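Local structure of DegQ (Legionella fallonii, 3PV2) at residues B[256-260]-B[348-353]; B[304-310]-B[333-339]; B[385-391]-B[405-411]. The protein is a serine protease of the HtrA family, probably also a chaperone, which joins a trypsin-like domain to two PDZ domains and self-assembles into 12-subunit compartments. All coordinates share one frame; numbering follows the deposited sequence.

Contact 1 of 3, residues B[256-260]-B[348-353]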
loop_
_atom_site.group_PDB
_atom_site.type_symbol
_atom_site.label_atom_id
_atom_site.label_comp_id
_atom_site.label_asym_id
_atom_site.label_seq_id
_atom_site.Cartn_x
_atom_site.Cartn_y
_atom_site.Cartn_z
ATOM N N HIS B 256 -17.914 -23.673 -44.761
ATOM C CA HIS B 256 -17.836 -22.361 -45.379
ATOM C C HIS B 256 -19.245 -21.777 -45.412
ATOM O O HIS B 256 -20.023 -22.086 -46.291
ATOM C CB HIS B 256 -17.240 -22.435 -46.765
ATOM C CG HIS B 256 -17.030 -21.086 -47.383
ATOM N ND1 HIS B 256 -15.806 -20.452 -47.398
ATOM C CD2 HIS B 256 -17.901 -20.230 -47.971
ATOM C CE1 HIS B 256 -15.927 -19.273 -47.981
ATOM N NE2 HIS B 256 -17.188 -19.117 -48.342
ATOM N N ARG B 257 -19.559 -20.950 -44.427
ATOM C CA ARG B 257 -20.869 -20.355 -44.301
ATOM C C ARG B 257 -21.134 -19.279 -45.351
ATOM O O ARG B 257 -20.257 -18.452 -45.648
ATOM C CB ARG B 257 -21.015 -19.717 -42.934
ATOM C CG ARG B 257 -21.187 -20.700 -41.852
ATOM C CD ARG B 257 -21.111 -20.048 -40.514
ATOM N NE ARG B 257 -21.393 -21.037 -39.491
ATOM C CZ ARG B 257 -20.518 -21.903 -38.986
ATOM N NH1 ARG B 257 -19.257 -21.903 -39.383
ATOM N NH2 ARG B 257 -20.915 -22.773 -38.062
ATOM N N GLY B 258 -22.339 -19.310 -45.908
ATOM C CA GLY B 258 -22.726 -18.356 -46.917
ATOM C C GLY B 258 -23.842 -17.484 -46.380
ATOM O O GLY B 258 -24.173 -17.509 -45.194
ATOM N N LEU B 259 -24.467 -16.780 -47.300
ATOM C CA LEU B 259 -25.390 -15.746 -46.966
ATOM C C LEU B 259 -26.757 -16.062 -47.529
ATOM O O LEU B 259 -26.892 -16.510 -48.669
ATOM C CB LEU B 259 -24.908 -14.468 -47.588
ATOM C CG LEU B 259 -25.847 -13.304 -47.367
ATOM C CD1 LEU B 259 -26.116 -13.239 -45.860
ATOM C CD2 LEU B 259 -25.282 -12.011 -47.915
ATOM N N MET B 260 -27.769 -15.789 -46.720
ATOM C CA MET B 260 -29.153 -15.781 -47.183
ATOM C C MET B 260 -29.842 -14.412 -47.000
ATOM O O MET B 260 -30.591 -13.994 -47.858
ATOM C CB MET B 260 -29.903 -16.869 -46.492
ATOM C CG MET B 260 -31.371 -16.900 -46.862
ATOM S SD MET B 260 -31.541 -17.532 -48.516
ATOM C CE MET B 260 -30.816 -19.182 -48.262
ATOM N N ALA B 348 -34.293 -19.846 -53.226
ATOM C CA ALA B 348 -33.210 -18.924 -53.012
ATOM C C ALA B 348 -31.841 -19.623 -53.243
ATOM O O ALA B 348 -31.686 -20.820 -53.016
ATOM C CB ALA B 348 -33.299 -18.336 -51.614
ATOM N N VAL B 349 -30.860 -18.857 -53.716
ATOM C CA VAL B 349 -29.482 -19.371 -53.914
ATOM C C VAL B 349 -28.523 -18.770 -52.872
ATOM O O VAL B 349 -28.435 -17.578 -52.775
ATOM C CB VAL B 349 -29.016 -19.152 -55.389
ATOM C CG1 VAL B 349 -27.554 -19.630 -55.603
ATOM C CG2 VAL B 349 -29.918 -19.939 -56.368
ATOM N N VAL B 350 -27.879 -19.588 -52.052
ATOM C CA VAL B 350 -26.965 -19.103 -51.037
ATOM C C VAL B 350 -25.736 -18.521 -51.710
ATOM O O VAL B 350 -25.211 -19.138 -52.634
ATOM C CB VAL B 350 -26.451 -20.241 -50.157
ATOM C CG1 VAL B 350 -25.440 -19.723 -49.127
ATOM C CG2 VAL B 350 -27.610 -20.990 -49.461
ATOM N N THR B 351 -25.287 -17.357 -51.259
ATOM C CA THR B 351 -24.137 -16.716 -51.840
ATOM C C THR B 351 -23.015 -16.567 -50.843
ATOM O O THR B 351 -23.210 -16.643 -49.613
ATOM C CB THR B 351 -24.450 -15.298 -52.444
ATOM O OG1 THR B 351 -25.040 -14.437 -51.454
ATOM C CG2 THR B 351 -25.373 -15.435 -53.632
ATOM N N ASP B 352 -21.836 -16.329 -51.401
ATOM C CA ASP B 352 -20.655 -16.030 -50.627
ATOM C C ASP B 352 -20.773 -14.630 -50.034
ATOM O O ASP B 352 -21.142 -13.698 -50.741
ATOM C CB ASP B 352 -19.390 -16.142 -51.486
ATOM C CG ASP B 352 -18.140 -16.060 -50.645
ATOM O OD1 ASP B 352 -17.511 -14.982 -50.607
ATOM O OD2 ASP B 352 -17.825 -17.068 -49.972
ATOM N N ILE B 353 -20.455 -14.518 -48.745
ATOM C CA ILE B 353 -20.716 -13.313 -47.918
ATOM C C ILE B 353 -19.852 -12.203 -48.475
ATOM O O ILE B 353 -20.291 -11.081 -48.678
ATOM C CB ILE B 353 -20.374 -13.534 -46.408
ATOM C CG1 ILE B 353 -21.110 -14.764 -45.855
ATOM C CG2 ILE B 353 -20.733 -12.298 -45.547
ATOM C CD1 ILE B 353 -20.492 -15.373 -44.576
HETATM O O HOH W 1 -19.391 -16.733 -47.776
#
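His256 meets Asp352 where the chain enters and leaves the first PDZ domain. Leu259 and Met260 probably belong to the start of the carboxylate-binding loop, as in related HtrA PDZ domains. The imidazole and carboxylate cross at about a right angle as side chains, yet their planes are only 22° apart. NE2 of His256 gives an in-plane hydrogen bond of 2.7 Å to OD2 of Asp352. Having CG anti to the backbone N (chi1 -171°) brings the Asp352 carboxylate back to the histidine although its CB sets off away from it. This aspartate is also the N-cap of helix 353-362, its OD1 accepting from Ser355 N, a usual task for a short acid. One water accepts from Ile353 N, donates to Arg257 O and bonds weakly to Asp352 OD2. The guanidinium of Arg257 leads elsewhere, to salt bridges with Glu124 and Asp122 on the protease side. Leu259 and Thr351 form a single antiparallel bridge: Leu259 N to Thr351 O is short at 2.6 Å, and Thr351 N to Leu259 O is 3.2 Å. Beside it Gly258, without a side chain, lets its CA come 3.2 Å from Thr351 O and pack on CG1 of Val350. Ile353 lays its side chain along the backbone of Arg257 and Gly258, CD1 3.3 Å from Arg257 O and CG1 4.2 Å from Leu259 CB. Met260, flexible enough to bend at chi2 and chi3, curls across Val350 at about a right angle; its CE sits 3.9 Å from Val350 CG2, while its SD rests 3.7 Å from Ala348 CB.

Contact 2 of 3, residues B[304-310]-B[333-339]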
loop_
_atom_site.group_PDB
_atom_site.type_symbol
_atom_site.label_atom_id
_atom_site.label_comp_id
_atom_site.label_asym_id
_atom_site.label_seq_id
_atom_site.Cartn_x
_atom_site.Cartn_y
_atom_site.Cartn_z
ATOM N N ASP B 304 -43.769 -12.913 -43.369
ATOM C CA ASP B 304 -43.826 -14.278 -43.721
ATOM C C ASP B 304 -43.455 -15.215 -42.551
ATOM O O ASP B 304 -42.559 -14.928 -41.762
ATOM C CB ASP B 304 -42.889 -14.610 -44.899
ATOM C CG ASP B 304 -43.292 -13.972 -46.194
ATOM O OD1 ASP B 304 -44.358 -13.302 -46.300
ATOM O OD2 ASP B 304 -42.500 -14.134 -47.153
ATOM N N ILE B 305 -44.120 -16.358 -42.488
ATOM C CA ILE B 305 -43.756 -17.387 -41.535
ATOM C C ILE B 305 -43.136 -18.555 -42.324
ATOM O O ILE B 305 -43.838 -19.195 -43.166
ATOM C CB ILE B 305 -44.999 -17.907 -40.817
ATOM C CG1 ILE B 305 -45.824 -16.796 -40.148
ATOM C CG2 ILE B 305 -44.619 -18.948 -39.735
ATOM C CD1 ILE B 305 -45.102 -16.137 -39.174
ATOM N N ILE B 306 -41.890 -18.900 -42.010
ATOM C CA ILE B 306 -41.244 -19.977 -42.682
ATOM C C ILE B 306 -41.686 -21.281 -42.067
ATOM O O ILE B 306 -41.568 -21.459 -40.859
ATOM C CB ILE B 306 -39.703 -19.881 -42.583
ATOM C CG1 ILE B 306 -39.180 -18.717 -43.413
ATOM C CG2 ILE B 306 -39.102 -21.217 -43.024
ATOM C CD1 ILE B 306 -37.749 -18.221 -42.978
ATOM N N THR B 307 -42.277 -22.160 -42.845
ATOM C CA THR B 307 -42.696 -23.478 -42.301
ATOM C C THR B 307 -41.850 -24.675 -42.774
ATOM O O THR B 307 -41.975 -25.798 -42.245
ATOM C CB THR B 307 -44.150 -23.744 -42.600
ATOM O OG1 THR B 307 -44.339 -23.720 -44.014
ATOM C CG2 THR B 307 -44.999 -22.675 -41.982
ATOM N N GLN B 308 -40.977 -24.444 -43.741
ATOM C CA GLN B 308 -40.133 -25.474 -44.298
ATOM C C GLN B 308 -38.971 -24.900 -45.086
ATOM O O GLN B 308 -39.141 -23.988 -45.941
ATOM C CB GLN B 308 -40.901 -26.343 -45.287
ATOM C CG GLN B 308 -40.387 -27.778 -45.326
ATOM C CD GLN B 308 -41.220 -28.732 -46.250
ATOM O OE1 GLN B 308 -40.710 -29.257 -47.274
ATOM N NE2 GLN B 308 -42.474 -28.951 -45.886
ATOM N N ILE B 309 -37.816 -25.491 -44.839
ATOM C CA ILE B 309 -36.591 -25.207 -45.603
ATOM C C ILE B 309 -36.057 -26.566 -46.153
ATOM O O ILE B 309 -35.754 -27.486 -45.365
ATOM C CB ILE B 309 -35.558 -24.559 -44.700
ATOM C CG1 ILE B 309 -36.035 -23.154 -44.301
ATOM C CG2 ILE B 309 -34.173 -24.484 -45.397
ATOM C CD1 ILE B 309 -35.118 -22.460 -43.395
ATOM N N ASN B 310 -35.992 -26.680 -47.477
ATOM C CA ASN B 310 -35.681 -27.953 -48.160
ATOM C C ASN B 310 -36.598 -29.059 -47.664
ATOM O O ASN B 310 -37.787 -28.982 -47.866
ATOM C CB ASN B 310 -34.191 -28.314 -48.024
ATOM C CG ASN B 310 -33.280 -27.356 -48.797
ATOM O OD1 ASN B 310 -33.705 -26.742 -49.777
ATOM N ND2 ASN B 310 -32.034 -27.194 -48.326
ATOM N N VAL B 333 -31.899 -23.453 -52.284
ATOM C CA VAL B 333 -32.718 -23.842 -51.160
ATOM C C VAL B 333 -34.196 -23.510 -51.352
ATOM O O VAL B 333 -34.555 -22.425 -51.859
ATOM C CB VAL B 333 -32.188 -23.305 -49.798
ATOM C CG1 VAL B 333 -31.235 -22.155 -49.971
ATOM C CG2 VAL B 333 -33.314 -22.979 -48.890
ATOM N N LYS B 334 -35.022 -24.489 -50.967
ATOM C CA LYS B 334 -36.449 -24.386 -51.125
ATOM C C LYS B 334 -37.006 -23.824 -49.809
ATOM O O LYS B 334 -36.687 -24.330 -48.763
ATOM C CB LYS B 334 -37.039 -25.754 -51.435
ATOM C CG LYS B 334 -38.522 -25.869 -51.246
ATOM C CD LYS B 334 -39.038 -27.193 -51.747
ATOM C CE LYS B 334 -40.281 -27.579 -51.007
ATOM N NZ LYS B 334 -40.720 -28.985 -51.282
ATOM N N ILE B 335 -37.804 -22.777 -49.870
ATOM C CA ILE B 335 -38.376 -22.201 -48.629
ATOM C C ILE B 335 -39.876 -22.116 -48.742
ATOM O O ILE B 335 -40.373 -21.539 -49.674
ATOM C CB ILE B 335 -37.819 -20.789 -48.305
ATOM C CG1 ILE B 335 -36.284 -20.780 -48.213
ATOM C CG2 ILE B 335 -38.369 -20.354 -46.985
ATOM C CD1 ILE B 335 -35.620 -19.355 -48.439
ATOM N N ILE B 336 -40.609 -22.705 -47.811
ATOM C CA ILE B 336 -42.066 -22.672 -47.887
ATOM C C ILE B 336 -42.507 -21.733 -46.791
ATOM O O ILE B 336 -42.079 -21.890 -45.690
ATOM C CB ILE B 336 -42.717 -24.095 -47.722
ATOM C CG1 ILE B 336 -42.378 -24.989 -48.928
ATOM C CG2 ILE B 336 -44.278 -24.027 -47.613
ATOM C CD1 ILE B 336 -43.039 -26.371 -48.823
ATOM N N VAL B 337 -43.319 -20.738 -47.116
ATOM C CA VAL B 337 -43.808 -19.760 -46.116
ATOM C C VAL B 337 -45.333 -19.684 -46.144
ATOM O O VAL B 337 -45.983 -20.130 -47.035
ATOM C CB VAL B 337 -43.196 -18.318 -46.274
ATOM C CG1 VAL B 337 -41.593 -18.332 -46.126
ATOM C CG2 VAL B 337 -43.597 -17.731 -47.567
ATOM N N GLU B 338 -45.875 -19.101 -45.097
ATOM C CA GLU B 338 -47.260 -18.726 -45.063
ATOM C C GLU B 338 -47.246 -17.221 -45.127
ATOM O O GLU B 338 -46.585 -16.585 -44.339
ATOM C CB GLU B 338 -47.935 -19.133 -43.749
ATOM C CG GLU B 338 -48.247 -20.591 -43.607
ATOM C CD GLU B 338 -49.482 -21.007 -44.345
ATOM O OE1 GLU B 338 -50.495 -20.289 -44.400
ATOM O OE2 GLU B 338 -49.443 -22.102 -44.890
ATOM N N ARG B 339 -48.003 -16.643 -46.034
ATOM C CA ARG B 339 -48.137 -15.238 -46.066
ATOM C C ARG B 339 -49.577 -14.845 -46.065
ATOM O O ARG B 339 -50.226 -15.025 -47.048
ATOM C CB ARG B 339 -47.449 -14.678 -47.332
ATOM C CG ARG B 339 -47.695 -13.165 -47.576
ATOM C CD ARG B 339 -46.912 -12.637 -48.873
ATOM N NE ARG B 339 -45.497 -13.024 -48.825
ATOM C CZ ARG B 339 -44.656 -13.034 -49.851
ATOM N NH1 ARG B 339 -45.047 -12.673 -51.066
ATOM N NH2 ARG B 339 -43.404 -13.439 -49.657
HETATM O O HOH W 2 -46.936 -23.913 -44.800
#
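A classic beta bulge interrupts the antiparallel pairing of two central strands in the first PDZ domain: Thr307 and Gln308 both face Ile336. The carbonyl O of Ile336 takes the N-H of Thr307 at 2.9 Å and, weakly, that of Gln308, whereas Ile336 N returns a nearly straight bond of 2.7 Å to Gln308 O. Ile306, Ile309, Ile335 and Val337 point to one face, beta-branched residues suited to a buried strand; Ile306 CG1 meets Val337 CG1 at 3.7 Å. On the other face Gln308 and Ile336 lie side by side. A water joins Thr307 OG1 to Glu338 OE2. At one end Arg339 bends at chi3 to grip Asp304 side-on, NE to OD1 and NH2 to OD2, both at 2.8 Å. The carboxylate and guanidinium are 15° from coplanar. Lys301 N also donates to Asp304 OD2, a second partner for this oxygen of a buried residue; Arg339 NH2 donates to Gly299 O as well. At the far end Asn310 OD1 stands in for a backbone carbonyl, accepting from Lys334 N at 2.9 Å. Strand 284-289 continues the sheet beyond 305-309, strand 342-349 flanks 332-339, and helix 318-325 packs against Ile309.

Contact 3 of 3, residues B[385-391]-B[405-411]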
loop_
_atom_site.group_PDB
_atom_site.type_symbol
_atom_site.label_atom_id
_atom_site.label_comp_id
_atom_site.label_asym_id
_atom_site.label_seq_id
_atom_site.Cartn_x
_atom_site.Cartn_y
_atom_site.Cartn_z
ATOM N N VAL B 385 -26.653 26.011 -42.983
ATOM C CA VAL B 385 -26.043 24.821 -43.585
ATOM C C VAL B 385 -27.151 23.893 -44.082
ATOM O O VAL B 385 -27.966 23.431 -43.276
ATOM C CB VAL B 385 -25.130 24.120 -42.579
ATOM C CG1 VAL B 385 -24.594 22.830 -43.157
ATOM C CG2 VAL B 385 -23.935 25.030 -42.275
ATOM N N ILE B 386 -27.114 23.584 -45.396
ATOM C CA ILE B 386 -28.019 22.665 -46.064
ATOM C C ILE B 386 -27.218 21.584 -46.723
ATOM O O ILE B 386 -26.211 21.848 -47.422
ATOM C CB ILE B 386 -28.823 23.361 -47.138
ATOM C CG1 ILE B 386 -29.762 24.376 -46.508
ATOM C CG2 ILE B 386 -29.731 22.386 -47.791
ATOM C CD1 ILE B 386 -30.293 25.499 -47.520
ATOM N N GLY B 387 -27.583 20.333 -46.488
ATOM C CA GLY B 387 -26.697 19.290 -46.963
ATOM C C GLY B 387 -27.195 17.956 -46.492
ATOM O O GLY B 387 -28.348 17.819 -46.115
ATOM N N VAL B 388 -26.301 16.992 -46.543
ATOM C CA VAL B 388 -26.628 15.625 -46.121
ATOM C C VAL B 388 -25.678 15.275 -45.025
ATOM O O VAL B 388 -24.448 15.329 -45.222
ATOM C CB VAL B 388 -26.475 14.625 -47.279
ATOM C CG1 VAL B 388 -26.496 13.160 -46.756
ATOM C CG2 VAL B 388 -27.624 14.824 -48.261
ATOM N N GLN B 389 -26.210 14.937 -43.869
ATOM C CA GLN B 389 -25.414 14.566 -42.735
ATOM C C GLN B 389 -25.065 13.140 -42.790
ATOM O O GLN B 389 -25.939 12.286 -43.061
ATOM C CB GLN B 389 -26.190 14.832 -41.465
ATOM C CG GLN B 389 -25.549 14.417 -40.206
ATOM C CD GLN B 389 -26.339 14.898 -39.011
ATOM O OE1 GLN B 389 -27.498 14.509 -38.814
ATOM N NE2 GLN B 389 -25.737 15.724 -38.222
ATOM N N VAL B 390 -23.792 12.831 -42.511
ATOM C CA VAL B 390 -23.363 11.421 -42.470
ATOM C C VAL B 390 -23.524 10.974 -41.009
ATOM O O VAL B 390 -22.797 11.403 -40.124
ATOM C CB VAL B 390 -21.914 11.250 -42.853
ATOM C CG1 VAL B 390 -21.505 9.766 -42.720
ATOM C CG2 VAL B 390 -21.637 11.836 -44.308
ATOM N N VAL B 391 -24.505 10.133 -40.748
ATOM C CA VAL B 391 -24.835 9.744 -39.410
ATOM C C VAL B 391 -23.924 8.607 -39.046
ATOM O O VAL B 391 -23.604 8.442 -37.897
ATOM C CB VAL B 391 -26.301 9.171 -39.447
ATOM C CG1 VAL B 391 -26.760 8.508 -38.060
ATOM C CG2 VAL B 391 -27.234 10.270 -39.856
ATOM N N ARG B 405 -16.204 11.131 -41.906
ATOM C CA ARG B 405 -16.518 10.570 -40.595
ATOM C C ARG B 405 -17.934 10.962 -40.115
ATOM O O ARG B 405 -18.488 12.019 -40.518
ATOM C CB ARG B 405 -15.512 11.122 -39.570
ATOM C CG ARG B 405 -14.054 10.663 -39.771
ATOM C CD ARG B 405 -13.842 9.196 -39.429
ATOM N NE ARG B 405 -12.457 8.778 -39.695
ATOM C CZ ARG B 405 -11.967 8.405 -40.868
ATOM N NH1 ARG B 405 -12.720 8.368 -41.985
ATOM N NH2 ARG B 405 -10.709 8.018 -40.918
ATOM N N PRO B 406 -18.505 10.128 -39.238
ATOM C CA PRO B 406 -19.817 10.404 -38.713
ATOM C C PRO B 406 -19.887 11.822 -38.247
ATOM O O PRO B 406 -18.909 12.345 -37.704
ATOM C CB PRO B 406 -19.947 9.424 -37.541
ATOM C CG PRO B 406 -19.067 8.196 -38.031
ATOM C CD PRO B 406 -17.889 8.914 -38.656
ATOM N N GLY B 407 -21.020 12.492 -38.477
ATOM C CA GLY B 407 -21.081 13.908 -38.113
ATOM C C GLY B 407 -20.787 14.883 -39.202
ATOM O O GLY B 407 -21.222 16.013 -39.087
ATOM N N ASP B 408 -20.015 14.475 -40.229
ATOM C CA ASP B 408 -19.785 15.286 -41.379
ATOM C C ASP B 408 -21.053 15.706 -42.116
ATOM O O ASP B 408 -21.982 14.900 -42.227
ATOM C CB ASP B 408 -18.871 14.543 -42.344
ATOM C CG ASP B 408 -17.417 14.533 -41.908
ATOM O OD1 ASP B 408 -17.073 15.180 -40.894
ATOM O OD2 ASP B 408 -16.567 13.870 -42.605
ATOM N N ILE B 409 -21.119 16.953 -42.589
ATOM C CA ILE B 409 -22.172 17.346 -43.443
ATOM C C ILE B 409 -21.647 17.504 -44.848
ATOM O O ILE B 409 -20.752 18.327 -45.096
ATOM C CB ILE B 409 -22.854 18.695 -43.044
ATOM C CG1 ILE B 409 -23.216 18.766 -41.540
ATOM C CG2 ILE B 409 -24.096 18.939 -43.911
ATOM C CD1 ILE B 409 -23.939 17.628 -41.021
ATOM N N ILE B 410 -22.194 16.737 -45.798
ATOM C CA ILE B 410 -21.894 16.901 -47.212
ATOM C C ILE B 410 -22.702 18.047 -47.794
ATOM O O ILE B 410 -23.939 17.998 -47.873
ATOM C CB ILE B 410 -22.165 15.674 -47.988
ATOM C CG1 ILE B 410 -21.261 14.559 -47.471
ATOM C CG2 ILE B 410 -21.831 15.848 -49.506
ATOM C CD1 ILE B 410 -21.765 13.121 -47.954
ATOM N N ILE B 411 -21.991 19.114 -48.108
ATOM C CA ILE B 411 -22.654 20.327 -48.591
ATOM C C ILE B 411 -22.530 20.584 -50.091
ATOM O O ILE B 411 -23.286 21.381 -50.616
ATOM C CB ILE B 411 -22.207 21.570 -47.832
ATOM C CG1 ILE B 411 -20.732 21.818 -48.028
ATOM C CG2 ILE B 411 -22.499 21.419 -46.340
ATOM C CD1 ILE B 411 -20.383 23.371 -47.612
HETATM O O HOH W 3 -23.408 16.593 -37.885
#
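Val388 and Ile410 form the hydrogen-bonded pair of a short antiparallel ladder in the second PDZ domain, and the turn that leads into it prolongs the pairing. Among the backbone bonds, Val388 N reaches Ile410 O at 2.9 Å and Ile410 N reaches Val388 O at 2.7 Å. Further along, Val390 N donates to Asp408 O at 2.8 Å, and Gly407 N donates to Val390 O at 2.7 Å. The type II turn from Arg405 to Asp408 has the composition textbooks expect: Pro406, already fixed in phi, takes the second place, and Gly407, with a positive phi of 95°, the third. Its closing bond runs from Asp408 N to Arg405 O.

Polar side chains secure this turn. Asp408 OD2 accepts Arg405 N at 2.8 Å, met from well above the carboxylate plane, and also pairs with Arg441 in a salt bridge; two partners thus hold one oxygen of this buried residue. Gln389, extended throughout, sends NE2 to a water that donates to Gly407 O, while its OE1 receives Arg373 NE.

Apolar contacts fill the rest. Ile409 lays CD1 against the aliphatic part of Gln389, 3.6 Å from its CB. Val390 CG2 meets Ile410 CD1 at 3.9 Å, and Val385 CG1 touches the CG2 branches of Ile409 and Ile411. At the corner Gly387, bare of a side chain, brings its CA close to Ile410 O.

Strand 370-378 pairs with the other edge of 384-393, and strand 435-441 with 409-413; Leu424 of helix 421-428 covers Val388 and Ile410, and Val391 packs on Gln377 of a second subunit.

How the contacts relate
Contacts 1 and 2 belong to the first PDZ domain, their centres about 17 Å apart. Contact 1 brings the two ends of that domain together, and contact 2 lies between them in the sequence, on two neighbouring strands of the same sheet. They touch where strands 332-339 and 342-349 adjoin, and where Met260 and Val350 pack on Val333. Contact 3 follows later in the second PDZ domain, its centre about 34 Å from that of contact 1 and 41 Å from that of contact 2. Asp408–Arg441 there repeats Asp304–Arg339, as expected of related domains. Helix 353-362, starting at contact 1, joins the two separate modules, so the chain runs protease, PDZ, PDZ, the first module already closed on itself.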